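Local coordinates for CELL division control protein 6 (Pyrobaculum aerophilum, PDB 1FNN), which binds ADP with magnesium as an AAA+ ATPase of the Cdc6/Cdc18 family and is probably involved in regulating DNA replication, at residues S216-I219 against L220-I223; I244-L247 against Y248-Y252; H261-P264 against E265-R268; R299-K302 against I303-T306; L339-L342 against R343-I347. All coordinates share one frame; numbering follows the deposited sequence.

Overall arrangement
Running from the N terminus, all five contacts are local: each joins neighbouring segments without a gap, so none closes a long loop, and they follow in series with no nesting or crossing. Contacts 1, 2 and 3 fall in the lid domain and touch one another. Contact 1 starts helix 217-227, contact 2 lies within helix 240-256 and reaches ADP through Ile244, and contact 3 starts helix 264-274. Contacts 4 and 5 finish helices 288-304 and 332-344 of the winged-helix domain, their nearest atoms about 8 Å apart. Contact 3 joins the two domains, since Pro264 packs on His305 and Thr306 of contact 4.

Contact 1. Residues S216-I219 against L220-I223; sequences SEDI and LQMI
The first turn of helix 217-227 in the AAA+ lid is an N-capped helix start, in which Ser216 stands before the helix and its carbonyl O takes a weak bond from Leu220 N. Serine suits the cap because its short side chain can bend back over the open end of the helix. With OG lying between the backbone N and the carbonyl carbon (chi1 58°), that oxygen accepts from Ile219 N at 3.2 Å and satisfies an amide of the first turn. The i to i+4 bonds that follow are firmer: Gln221 N donates to Glu217 O at 2.9 Å, and Met222 N to Asp218 O at 3.0 Å. Glu217 and Asp218 place acids in this first turn, where negative charge would probably be welcomed by the positive end of the helix dipole. On the polar flank Gln221 CG lies 3.4 Å from Glu217 O.

Apolar residues occupy the inner faces. Leu220 turns to Phe199 and Leu203 of helix 195-209 and to Leu247, while Met222 is extended, its CG anti to the backbone N (chi1 176°), which carries its methyl toward helix 264-274. A long, unbranched methionine can span the gap to that helix, where its CE meets Pro264 O and Val267 CG1. Ile219 passes beside it, with CD1 4.3 Å from Met222 SD. One turn on, Ile223 CG1 rests 3.4 Å from Ile219 O.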
loop_
_atom_site.group_PDB
_atom_site.type_symbol
_atom_site.label_atom_id
_atom_site.label_comp_id
_atom_site.label_asym_id
_atom_site.label_seq_id
_atom_site.Cartn_x
_atom_site.Cartn_y
_atom_site.Cartn_z
ATOM N N SER A 216 -5.982 18.065 -10.015
ATOM C CA SER A 216 -6.883 17.694 -11.120
ATOM C C SER A 216 -6.957 16.187 -11.202
ATOM O O SER A 216 -6.138 15.491 -10.613
ATOM C CB SER A 216 -6.324 18.225 -12.459
ATOM O OG SER A 216 -5.013 17.641 -12.589
ATOM N N GLU A 217 -7.905 15.680 -11.956
ATOM C CA GLU A 217 -8.021 14.237 -12.146
ATOM C C GLU A 217 -6.728 13.697 -12.796
ATOM O O GLU A 217 -6.222 12.641 -12.436
ATOM C CB GLU A 217 -9.180 14.022 -13.105
ATOM C CG GLU A 217 -9.363 12.597 -13.599
ATOM C CD GLU A 217 -10.669 12.456 -14.363
ATOM O OE1 GLU A 217 -10.673 12.645 -15.594
ATOM O OE2 GLU A 217 -11.690 12.155 -13.716
ATOM N N ASP A 218 -6.162 14.477 -13.728
ATOM C CA ASP A 218 -4.933 14.035 -14.404
ATOM C C ASP A 218 -3.797 13.865 -13.407
ATOM O O ASP A 218 -3.002 12.942 -13.587
ATOM C CB ASP A 218 -4.444 15.008 -15.484
ATOM C CG ASP A 218 -5.273 14.923 -16.754
ATOM O OD1 ASP A 218 -6.097 13.996 -16.887
ATOM O OD2 ASP A 218 -5.095 15.802 -17.628
ATOM N N ILE A 219 -3.699 14.745 -12.404
ATOM C CA ILE A 219 -2.591 14.615 -11.444
ATOM C C ILE A 219 -2.715 13.351 -10.612
ATOM O O ILE A 219 -1.733 12.697 -10.230
ATOM C CB ILE A 219 -2.469 15.864 -10.568
ATOM C CG1 ILE A 219 -1.720 16.970 -11.329
ATOM C CG2 ILE A 219 -1.784 15.608 -9.219
ATOM C CD1 ILE A 219 -0.205 16.831 -11.334
ATOM N N LEU A 220 -3.954 13.023 -10.223
ATOM C CA LEU A 220 -4.187 11.824 -9.401
ATOM C C LEU A 220 -3.898 10.598 -10.277
ATOM O O LEU A 220 -3.334 9.613 -9.812
ATOM C CB LEU A 220 -5.678 11.863 -9.012
ATOM C CG LEU A 220 -6.083 12.378 -7.632
ATOM C CD1 LEU A 220 -5.078 13.307 -6.993
ATOM C CD2 LEU A 220 -7.500 12.953 -7.628
ATOM N N GLN A 221 -4.313 10.700 -11.555
ATOM C CA GLN A 221 -4.054 9.583 -12.477
ATOM C C GLN A 221 -2.554 9.317 -12.678
ATOM O O GLN A 221 -2.140 8.148 -12.672
ATOM C CB GLN A 221 -4.718 9.784 -13.831
ATOM C CG GLN A 221 -6.218 9.603 -13.930
ATOM C CD GLN A 221 -6.785 10.224 -15.195
ATOM O OE1 GLN A 221 -6.152 11.061 -15.856
ATOM N NE2 GLN A 221 -7.996 9.834 -15.571
ATOM N N MET A 222 -1.770 10.375 -12.680
ATOM C CA MET A 222 -0.291 10.278 -12.773
ATOM C C MET A 222 0.322 9.508 -11.638
ATOM O O MET A 222 1.177 8.592 -11.762
ATOM C CB MET A 222 0.221 11.705 -12.898
ATOM C CG MET A 222 1.735 11.895 -12.924
ATOM S SD MET A 222 2.207 13.639 -12.923
ATOM C CE MET A 222 3.980 13.527 -12.768
ATOM N N ILE A 223 -0.150 9.855 -10.399
ATOM C CA ILE A 223 0.336 9.151 -9.224
ATOM C C ILE A 223 -0.139 7.702 -9.233
ATOM O O ILE A 223 0.611 6.804 -8.906
ATOM C CB ILE A 223 -0.204 9.820 -7.903
ATOM C CG1 ILE A 223 0.276 11.254 -7.859
ATOM C CG2 ILE A 223 0.245 8.960 -6.725
ATOM C CD1 ILE A 223 -0.191 12.109 -6.665
#

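Contact 2. Residues I244-L247 against Y248-Y252; sequences IDIL and YRSAY. With ADP (adenosine-5'-diphosphate), chain D.
Asp245 and Arg249 lie side by side one helical turn apart, pointing the same way, in helix 240-256 of the lid. The aspartate swings CG anti to its backbone nitrogen (chi1 -178°), and the arginine, extended from CG to NE, comes alongside so that NE gives a 2.7 Å salt-bridged hydrogen bond to Asp245 OD1. The carboxylate sits at the guanidinium edge, near its plane, but the two planes are 53° apart and OD1 is approached from above its own plane. Were Asp245 replaced by alanine, Arg249 NE would probably lose its charged mate and the guanidinium be freer to turn.

Ser250 is different: its OG, beside the backbone N (chi1 -60°), folds back onto the preceding turn and donates to Ile246 O at 2.7 Å. Ser250 N meets the same oxygen at 3.0 Å from the opposite face of the carbonyl plane, so one acceptor is gripped by two donors and a buried hydroxyl is paid for. Ile244 points its end away from residues 248-252 and into the nucleotide pocket, where its CD1 stands 3.5 Å from ADP O4', an apolar wall for the ribose.

Around this helix the neighbours divide the faces. Ile244 and Leu247 pack on helix 195-209, Ile246 and Leu247 on helix 217-227, and Asp245, Ile246 and Arg249 on helix 264-274, while Tyr248 stacks its ring with Phe10.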
loop_
_atom_site.group_PDB
_atom_site.type_symbol
_atom_site.label_atom_id
_atom_site.label_comp_id
_atom_site.label_asym_id
_atom_site.label_seq_id
_atom_site.Cartn_x
_atom_site.Cartn_y
_atom_site.Cartn_z
ATOM N N ILE A 244 -0.657 7.378 -1.381
ATOM C CA ILE A 244 -1.116 8.528 -0.545
ATOM C C ILE A 244 0.050 9.376 -0.089
ATOM O O ILE A 244 0.026 10.603 -0.014
ATOM C CB ILE A 244 -1.931 7.959 0.666
ATOM C CG1 ILE A 244 -3.197 7.267 0.146
ATOM C CG2 ILE A 244 -2.231 9.117 1.633
ATOM C CD1 ILE A 244 -3.878 6.292 1.121
ATOM N N ASP A 245 1.187 8.770 0.233
ATOM C CA ASP A 245 2.382 9.488 0.638
ATOM C C ASP A 245 2.844 10.402 -0.515
ATOM O O ASP A 245 3.126 11.576 -0.296
ATOM C CB ASP A 245 3.425 8.432 0.996
ATOM C CG ASP A 245 4.771 8.845 1.508
ATOM O OD1 ASP A 245 5.016 9.992 1.878
ATOM O OD2 ASP A 245 5.714 8.034 1.583
ATOM N N ILE A 246 2.768 9.899 -1.770
ATOM C CA ILE A 246 3.176 10.758 -2.886
ATOM C C ILE A 246 2.216 11.906 -3.073
ATOM O O ILE A 246 2.667 13.024 -3.369
ATOM C CB ILE A 246 3.329 9.914 -4.203
ATOM C CG1 ILE A 246 4.594 9.046 -4.061
ATOM C CG2 ILE A 246 3.368 10.877 -5.387
ATOM C CD1 ILE A 246 4.604 7.899 -5.117
ATOM N N LEU A 247 0.898 11.684 -2.996
ATOM C CA LEU A 247 -0.066 12.763 -3.113
ATOM C C LEU A 247 0.187 13.881 -2.085
ATOM O O LEU A 247 0.268 15.083 -2.404
ATOM C CB LEU A 247 -1.506 12.253 -2.964
ATOM C CG LEU A 247 -2.650 13.256 -2.947
ATOM C CD1 LEU A 247 -2.638 14.180 -4.186
ATOM C CD2 LEU A 247 -4.022 12.579 -2.919
ATOM N N TYR A 248 0.403 13.449 -0.845
ATOM C CA TYR A 248 0.583 14.440 0.242
ATOM C C TYR A 248 1.882 15.219 0.078
ATOM O O TYR A 248 1.956 16.450 0.183
ATOM C CB TYR A 248 0.601 13.670 1.574
ATOM C CG TYR A 248 0.789 14.538 2.806
ATOM C CD1 TYR A 248 -0.058 15.614 3.038
ATOM C CD2 TYR A 248 1.799 14.273 3.719
ATOM C CE1 TYR A 248 0.088 16.424 4.154
ATOM C CE2 TYR A 248 1.955 15.079 4.844
ATOM C CZ TYR A 248 1.096 16.142 5.044
ATOM O OH TYR A 248 1.257 16.943 6.170
ATOM N N ARG A 249 3.000 14.538 -0.191
ATOM C CA ARG A 249 4.258 15.184 -0.518
ATOM C C ARG A 249 4.161 16.131 -1.722
ATOM O O ARG A 249 4.744 17.225 -1.647
ATOM C CB ARG A 249 5.376 14.174 -0.875
ATOM C CG ARG A 249 5.982 13.558 0.381
ATOM C CD ARG A 249 6.689 12.265 0.069
ATOM N NE ARG A 249 7.206 11.465 1.156
ATOM C CZ ARG A 249 8.327 11.668 1.809
ATOM N NH1 ARG A 249 8.665 10.848 2.779
ATOM N NH2 ARG A 249 9.121 12.691 1.497
ATOM N N SER A 250 3.305 15.843 -2.680
ATOM C CA SER A 250 3.178 16.674 -3.869
ATOM C C SER A 250 2.368 17.908 -3.503
ATOM O O SER A 250 2.608 18.975 -4.061
ATOM C CB SER A 250 2.513 15.938 -5.040
ATOM O OG SER A 250 3.307 14.773 -5.380
ATOM N N ALA A 251 1.267 17.712 -2.775
ATOM C CA ALA A 251 0.468 18.883 -2.335
ATOM C C ALA A 251 1.342 19.839 -1.544
ATOM O O ALA A 251 1.268 21.059 -1.769
ATOM C CB ALA A 251 -0.730 18.454 -1.481
ATOM N N TYR A 252 2.177 19.312 -0.666
ATOM C CA TYR A 252 3.008 20.165 0.159
ATOM C C TYR A 252 4.096 20.835 -0.673
ATOM O O TYR A 252 4.372 22.019 -0.459
ATOM C CB TYR A 252 3.640 19.437 1.354
ATOM C CG TYR A 252 4.536 20.304 2.190
ATOM C CD1 TYR A 252 3.973 21.239 3.075
ATOM C CD2 TYR A 252 5.920 20.215 2.109
ATOM C CE1 TYR A 252 4.777 22.060 3.861
ATOM C CE2 TYR A 252 6.736 21.020 2.878
ATOM C CZ TYR A 252 6.145 21.937 3.750
ATOM O OH TYR A 252 6.970 22.730 4.510
HETATM P PB ADP D . -1.556 -2.731 5.004
HETATM O O1B ADP D . -1.705 -3.224 6.438
HETATM O O2B ADP D . -2.135 -3.599 4.037
HETATM O O3B ADP D . -0.105 -2.655 4.874
HETATM P PA ADP D . -2.913 -0.247 5.249
HETATM O O1A ADP D . -4.140 -0.761 5.883
HETATM O O2A ADP D . -2.057 0.449 6.217
HETATM O O3A ADP D . -2.155 -1.382 4.547
HETATM O "O5'" ADP D . -3.255 0.854 4.085
HETATM C "C5'" ADP D . -2.164 1.654 3.665
HETATM C "C4'" ADP D . -2.710 3.090 3.529
HETATM O "O4'" ADP D . -3.714 3.084 2.540
HETATM C "C3'" ADP D . -3.381 3.636 4.783
HETATM O "O3'" ADP D . -3.200 5.042 4.802
HETATM C "C2'" ADP D . -4.783 3.190 4.540
HETATM O "O2'" ADP D . -5.736 3.967 5.267
HETATM C "C1'" ADP D . -4.931 3.490 3.042
HETATM N N9 ADP D . -5.878 2.587 2.515
HETATM C C8 ADP D . -5.638 1.285 2.166
HETATM N N7 ADP D . -6.580 0.725 1.467
HETATM C C5 ADP D . -7.512 1.743 1.349
HETATM C C6 ADP D . -8.773 1.789 0.733
HETATM N N6 ADP D . -9.284 0.725 0.133
HETATM N N1 ADP D . -9.471 2.925 0.805
HETATM C C2 ADP D . -8.953 3.955 1.446
HETATM N N3 ADP D . -7.781 4.053 2.072
HETATM C C4 ADP D . -7.100 2.878 1.980
#

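Contact 3. Residues H261-P264 against E265-R268; sequences HIAP and EDVR
Ala263 and Asp266 form the reciprocal half of a capping box at the start of helix 264-274: the aspartate, third residue of the helix, reaches back so that OD2 accepts from Ala263 N at 2.7 Å, on the anti side of OD2 and 15° out of the carboxylate plane. Alanine has no hydroxyl for the other half, and Asp266 N makes only a weak bond to Ala263 O. Proline suits the first helical position, where no amide hydrogen is needed, and Pro264 O starts the regular pattern by accepting from Arg268 N at 3.1 Å.

The tight part lies around Pro264 and Asp266. Arg268, extended from CG to NE, brings its guanidinium over the proline so that Pro264 CB stands over one face, 3.4 Å from Arg268 NH2, while Arg268 NE bonds Ile368 O of the winged-helix domain. Ala263 CB comes to 3.5 Å from Asp266 OD2. Ile262 CG2 and Val267 CG2 make a buried but lighter apolar touch at 4.3 Å, near Ser250 of helix 240-256. By contrast, the outer side is loose: His261 is exposed and the end of its side chain leads off from the helix, and Glu265 is partly exposed.

Asp266 OD1 also forms a salt bridge with Arg259. The buried carboxylate thus holds an amide before the helix and a cation in the incoming loop, and its negative charge would probably be stabilised both by that arginine and by the helix's amino end.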
loop_
_atom_site.group_PDB
_atom_site.type_symbol
_atom_site.label_atom_id
_atom_site.label_comp_id
_atom_site.label_asym_id
_atom_site.label_seq_id
_atom_site.Cartn_x
_atom_site.Cartn_y
_atom_site.Cartn_z
ATOM N N HIS A 261 -2.025 25.022 -7.243
ATOM C CA HIS A 261 -2.385 23.775 -7.926
ATOM C C HIS A 261 -1.212 22.803 -7.909
ATOM O O HIS A 261 -0.048 23.228 -7.862
ATOM C CB HIS A 261 -2.857 24.005 -9.361
ATOM C CG HIS A 261 -3.956 25.012 -9.499
ATOM N ND1 HIS A 261 -5.282 24.686 -9.665
ATOM C CD2 HIS A 261 -3.912 26.376 -9.492
ATOM C CE1 HIS A 261 -6.007 25.790 -9.755
ATOM N NE2 HIS A 261 -5.196 26.830 -9.652
ATOM N N ILE A 262 -1.465 21.504 -7.754
ATOM C CA ILE A 262 -0.302 20.593 -7.751
ATOM C C ILE A 262 0.214 20.510 -9.227
ATOM O O ILE A 262 -0.674 20.403 -10.085
ATOM C CB ILE A 262 -0.710 19.215 -7.239
ATOM C CG1 ILE A 262 -1.141 19.404 -5.737
ATOM C CG2 ILE A 262 0.461 18.244 -7.228
ATOM C CD1 ILE A 262 -1.746 18.102 -5.218
ATOM N N ALA A 263 1.490 20.617 -9.431
ATOM C CA ALA A 263 1.914 20.459 -10.886
ATOM C C ALA A 263 2.597 19.131 -11.085
ATOM O O ALA A 263 3.164 18.522 -10.153
ATOM C CB ALA A 263 2.861 21.640 -11.148
ATOM N N PRO A 264 2.853 18.714 -12.349
ATOM C CA PRO A 264 3.548 17.461 -12.619
ATOM C C PRO A 264 4.902 17.412 -11.983
ATOM O O PRO A 264 5.308 16.398 -11.394
ATOM C CB PRO A 264 3.645 17.424 -14.170
ATOM C CG PRO A 264 2.433 18.192 -14.586
ATOM C CD PRO A 264 2.233 19.316 -13.561
ATOM N N GLU A 265 5.696 18.499 -11.921
ATOM C CA GLU A 265 7.016 18.424 -11.309
ATOM C C GLU A 265 6.960 18.141 -9.800
ATOM O O GLU A 265 7.873 17.523 -9.253
ATOM C CB GLU A 265 7.854 19.707 -11.495
ATOM C CG GLU A 265 7.133 20.918 -10.918
ATOM C CD GLU A 265 7.654 22.299 -11.246
ATOM O OE1 GLU A 265 6.949 22.955 -12.056
ATOM O OE2 GLU A 265 8.711 22.763 -10.749
ATOM N N ASP A 266 5.878 18.605 -9.137
ATOM C CA ASP A 266 5.777 18.258 -7.688
ATOM C C ASP A 266 5.679 16.758 -7.522
ATOM O O ASP A 266 6.319 16.134 -6.662
ATOM C CB ASP A 266 4.501 18.982 -7.165
ATOM C CG ASP A 266 4.590 20.504 -7.339
ATOM O OD1 ASP A 266 5.686 20.989 -6.941
ATOM O OD2 ASP A 266 3.581 20.988 -7.831
ATOM N N VAL A 267 4.860 16.069 -8.349
ATOM C CA VAL A 267 4.762 14.619 -8.286
ATOM C C VAL A 267 6.099 13.921 -8.574
ATOM O O VAL A 267 6.510 12.973 -7.875
ATOM C CB VAL A 267 3.669 14.128 -9.248
ATOM C CG1 VAL A 267 3.568 12.617 -9.428
ATOM C CG2 VAL A 267 2.278 14.662 -8.854
ATOM N N ARG A 268 6.803 14.344 -9.652
ATOM C CA ARG A 268 8.068 13.709 -10.021
ATOM C C ARG A 268 9.082 13.776 -8.903
ATOM O O ARG A 268 9.770 12.820 -8.520
ATOM C CB ARG A 268 8.654 14.408 -11.312
ATOM C CG ARG A 268 7.758 14.163 -12.534
ATOM C CD ARG A 268 8.353 14.714 -13.885
ATOM N NE ARG A 268 7.243 14.733 -14.865
ATOM C CZ ARG A 268 6.790 15.854 -15.385
ATOM N NH1 ARG A 268 7.338 17.026 -15.030
ATOM N NH2 ARG A 268 5.794 15.821 -16.256
#

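Contact 4. Residues R299-K302 against I303-T306; sequences RSLK and ISHT
Helix 288-304 of the winged-helix domain ends in an ST turn made by Ser304, whose hydroxyl also turns back to Leu301 O. Following that side chain outward, CB lies 3.4 Å from Ser300 O. OG sits between backbone N and carbonyl carbon (chi1 72°), where it donates to Leu301 O at 3.1 Å and accepts from Thr306 N, also at 3.1 Å. Serine suits the place because one small hydroxyl can serve both partners as the chain leaves the helix.

Leu301 O is shared: His305 N reaches it at 3.1 Å from the same carbonyl face as Ser304 OG, and a water donates to it at 2.8 Å. With only a methyl at Ser304, as in alanine, Thr306 N is likely to lose its side-chain acceptor and Leu301 O one of its donors. His305 takes positive phi (57°), ending the helix, and its CD2 comes to 3.2 Å from Lys302 O.

The long chains reach outward to the rest of the domain, Arg299 to Glu324 and Lys302 to Glu377 by salt bridges. Ile303 keeps its chain close to the helix, CD1 at 3.3 Å from Arg299 O. Across the turn, Leu301 CD2 rests 3.6 Å from Thr306 O.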
loop_
_atom_site.group_PDB
_atom_site.type_symbol
_atom_site.label_atom_id
_atom_site.label_comp_id
_atom_site.label_asym_id
_atom_site.label_seq_id
_atom_site.Cartn_x
_atom_site.Cartn_y
_atom_site.Cartn_z
ATOM N N ARG A 299 10.856 16.623 -23.785
ATOM C CA ARG A 299 10.658 17.991 -24.267
ATOM C C ARG A 299 9.212 18.424 -24.422
ATOM O O ARG A 299 8.827 19.574 -24.029
ATOM C CB ARG A 299 11.390 18.251 -25.632
ATOM C CG ARG A 299 12.894 18.255 -25.389
ATOM C CD ARG A 299 13.705 18.963 -26.463
ATOM N NE ARG A 299 15.139 18.782 -26.183
ATOM C CZ ARG A 299 16.084 19.025 -27.089
ATOM N NH1 ARG A 299 15.740 19.451 -28.296
ATOM N NH2 ARG A 299 17.355 18.834 -26.752
ATOM N N SER A 300 8.315 17.575 -24.864
ATOM C CA SER A 300 6.922 17.930 -24.978
ATOM C C SER A 300 6.327 18.154 -23.538
ATOM O O SER A 300 5.406 18.955 -23.451
ATOM C CB SER A 300 6.045 16.875 -25.615
ATOM O OG SER A 300 6.607 16.430 -26.843
ATOM N N LEU A 301 6.719 17.324 -22.602
ATOM C CA LEU A 301 6.147 17.387 -21.240
ATOM C C LEU A 301 6.637 18.626 -20.517
ATOM O O LEU A 301 5.869 19.313 -19.832
ATOM C CB LEU A 301 6.539 16.128 -20.459
ATOM C CG LEU A 301 5.742 14.859 -20.708
ATOM C CD1 LEU A 301 6.440 13.678 -20.048
ATOM C CD2 LEU A 301 4.282 14.990 -20.204
ATOM N N LYS A 302 7.891 19.052 -20.740
ATOM C CA LYS A 302 8.397 20.325 -20.282
ATOM C C LYS A 302 7.605 21.508 -20.812
ATOM O O LYS A 302 7.395 22.477 -20.079
ATOM C CB LYS A 302 9.881 20.511 -20.642
ATOM C CG LYS A 302 10.795 19.803 -19.677
ATOM C CD LYS A 302 12.152 19.513 -20.278
ATOM C CE LYS A 302 13.282 19.903 -19.339
ATOM N NZ LYS A 302 13.589 21.361 -19.534
ATOM N N ILE A 303 7.196 21.462 -22.061
ATOM C CA ILE A 303 6.388 22.479 -22.709
ATOM C C ILE A 303 4.948 22.416 -22.214
ATOM O O ILE A 303 4.313 23.453 -22.008
ATOM C CB ILE A 303 6.416 22.299 -24.240
ATOM C CG1 ILE A 303 7.811 22.699 -24.764
ATOM C CG2 ILE A 303 5.346 23.066 -24.992
ATOM C CD1 ILE A 303 8.136 22.073 -26.109
ATOM N N SER A 304 4.340 21.237 -22.172
ATOM C CA SER A 304 2.948 21.155 -21.762
ATOM C C SER A 304 2.744 21.613 -20.311
ATOM O O SER A 304 1.648 22.088 -20.012
ATOM C CB SER A 304 2.423 19.726 -21.934
ATOM O OG SER A 304 3.025 18.916 -20.918
ATOM N N HIS A 305 3.625 21.351 -19.369
ATOM C CA HIS A 305 3.392 21.535 -17.944
ATOM C C HIS A 305 2.173 20.727 -17.481
ATOM O O HIS A 305 1.534 20.962 -16.440
ATOM C CB HIS A 305 3.214 23.020 -17.555
ATOM C CG HIS A 305 4.549 23.700 -17.575
ATOM N ND1 HIS A 305 5.325 23.861 -16.451
ATOM C CD2 HIS A 305 5.247 24.258 -18.605
ATOM C CE1 HIS A 305 6.446 24.489 -16.769
ATOM N NE2 HIS A 305 6.420 24.739 -18.069
ATOM N N THR A 306 1.941 19.610 -18.141
ATOM C CA THR A 306 0.695 18.839 -18.036
ATOM C C THR A 306 1.147 17.436 -17.750
ATOM O O THR A 306 2.337 17.149 -17.996
ATOM C CB THR A 306 -0.021 19.092 -19.368
ATOM O OG1 THR A 306 -1.398 19.425 -19.170
ATOM C CG2 THR A 306 0.079 17.960 -20.365
HETATM O O HOH W 1 4.592 18.017 -17.710
#

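Contact 5. Residues L339-L342 against R343-I347; sequences LNDL and REKGI
Helix 332-344 ends in a Schellman motif, Gly346 taking positive phi (81°) while Ile347 N bonds Leu342 O at 3.0 Å and Gly346 N bonds Arg343 O at 2.9 Å. A side chain at this position would be jammed against the carbonyl O of Lys345, so glycine belongs there. The reversal sends Ile347 back along the helix, where its CD1 meets Leu342 CD2 at 3.8 Å. This apolar pair, bracketing the motif, faces Leu283, Leu286, Phe293 and Leu294 and turns the exit of the helix into part of the winged-helix domain's core.

Polar chains take the other flanks. Arg343, with CG anti to its backbone N (chi1 -176°) and the chain bent about its CG-CD bond, lies alongside Asn340, the amide and guanidinium planes standing almost at right angles (85°). Their oxygen and NH1 are modelled too close for the bond to be trusted in detail, and the approach of Glu344 to the same arginine is likewise doubtful. One turn along, Lys345 extends across Asp341, its CE 3.5 Å from Asp341 OD1. The ion pair itself is long, and the place of Asp341 OD2, close to the like-charged Glu290, is less sure.

In chemical terms, the two backbone bonds and the glycine end the helix, and the apolar pair packs across the reversal. The positive charges of Arg343 and Lys345 near the carboxyl end would probably suit the helix dipole.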
loop_
_atom_site.group_PDB
_atom_site.type_symbol
_atom_site.label_atom_id
_atom_site.label_comp_id
_atom_site.label_asym_id
_atom_site.label_seq_id
_atom_site.Cartn_x
_atom_site.Cartn_y
_atom_site.Cartn_z
ATOM N N LEU A 339 7.869 3.176 -27.794
ATOM C CA LEU A 339 7.019 3.526 -26.635
ATOM C C LEU A 339 6.643 2.308 -25.805
ATOM O O LEU A 339 6.682 2.335 -24.561
ATOM C CB LEU A 339 5.730 4.219 -27.093
ATOM C CG LEU A 339 4.830 4.659 -25.905
ATOM C CD1 LEU A 339 5.596 5.639 -25.014
ATOM C CD2 LEU A 339 3.589 5.257 -26.512
ATOM N N ASN A 340 6.297 1.206 -26.487
ATOM C CA ASN A 340 6.058 -0.053 -25.794
ATOM C C ASN A 340 7.205 -0.495 -24.910
ATOM O O ASN A 340 6.970 -1.010 -23.821
ATOM C CB ASN A 340 5.883 -1.169 -26.834
ATOM C CG ASN A 340 4.430 -1.596 -26.758
ATOM O OD1 ASN A 340 4.157 -2.330 -25.804
ATOM N ND2 ASN A 340 3.691 -1.102 -27.736
ATOM N N ASP A 341 8.438 -0.400 -25.443
ATOM C CA ASP A 341 9.611 -0.786 -24.652
ATOM C C ASP A 341 9.824 0.136 -23.463
ATOM O O ASP A 341 10.123 -0.278 -22.324
ATOM C CB ASP A 341 10.856 -0.812 -25.589
ATOM C CG ASP A 341 12.092 -1.277 -24.877
ATOM O OD1 ASP A 341 12.203 -2.444 -24.442
ATOM O OD2 ASP A 341 13.058 -0.502 -24.695
ATOM N N LEU A 342 9.701 1.446 -23.660
ATOM C CA LEU A 342 9.885 2.395 -22.531
ATOM C C LEU A 342 8.807 2.136 -21.470
ATOM O O LEU A 342 9.119 2.118 -20.271
ATOM C CB LEU A 342 9.759 3.826 -23.067
ATOM C CG LEU A 342 10.875 4.326 -23.997
ATOM C CD1 LEU A 342 10.435 5.666 -24.624
ATOM C CD2 LEU A 342 12.217 4.504 -23.249
ATOM N N ARG A 343 7.592 1.810 -21.902
ATOM C CA ARG A 343 6.541 1.489 -20.927
ATOM C C ARG A 343 6.867 0.206 -20.158
ATOM O O ARG A 343 6.786 0.123 -18.937
ATOM C CB ARG A 343 5.215 1.273 -21.638
ATOM C CG ARG A 343 4.008 1.035 -20.729
ATOM C CD ARG A 343 2.897 0.340 -21.533
ATOM N NE ARG A 343 3.076 -1.097 -21.419
ATOM C CZ ARG A 343 3.479 -2.021 -22.260
ATOM N NH1 ARG A 343 3.826 -1.766 -23.507
ATOM N NH2 ARG A 343 3.545 -3.279 -21.856
ATOM N N GLU A 344 7.309 -0.829 -20.856
ATOM C CA GLU A 344 7.682 -2.123 -20.249
ATOM C C GLU A 344 8.792 -1.961 -19.242
ATOM O O GLU A 344 8.815 -2.601 -18.178
ATOM C CB GLU A 344 8.113 -3.040 -21.402
ATOM C CG GLU A 344 7.761 -4.508 -21.292
ATOM C CD GLU A 344 6.265 -4.666 -21.520
ATOM O OE1 GLU A 344 5.680 -3.642 -21.950
ATOM O OE2 GLU A 344 5.702 -5.750 -21.285
ATOM N N LYS A 345 9.731 -1.024 -19.507
ATOM C CA LYS A 345 10.806 -0.798 -18.551
ATOM C C LYS A 345 10.420 0.139 -17.412
ATOM O O LYS A 345 11.278 0.436 -16.584
ATOM C CB LYS A 345 12.065 -0.264 -19.279
ATOM C CG LYS A 345 12.529 -1.322 -20.310
ATOM C CD LYS A 345 13.787 -0.880 -21.038
ATOM C CE LYS A 345 14.378 -2.144 -21.741
ATOM N NZ LYS A 345 15.621 -1.638 -22.402
ATOM N N GLY A 346 9.217 0.710 -17.380
ATOM C CA GLY A 346 8.895 1.596 -16.240
ATOM C C GLY A 346 9.473 2.988 -16.409
ATOM O O GLY A 346 9.371 3.814 -15.494
ATOM N N ILE A 347 9.949 3.328 -17.622
ATOM C CA ILE A 347 10.526 4.650 -17.849
ATOM C C ILE A 347 9.464 5.699 -18.050
ATOM O O ILE A 347 9.569 6.861 -17.655
ATOM C CB ILE A 347 11.524 4.624 -19.055
ATOM C CG1 ILE A 347 12.671 3.687 -18.707
ATOM C CG2 ILE A 347 12.094 6.015 -19.322
ATOM C CD1 ILE A 347 13.585 3.316 -19.874
#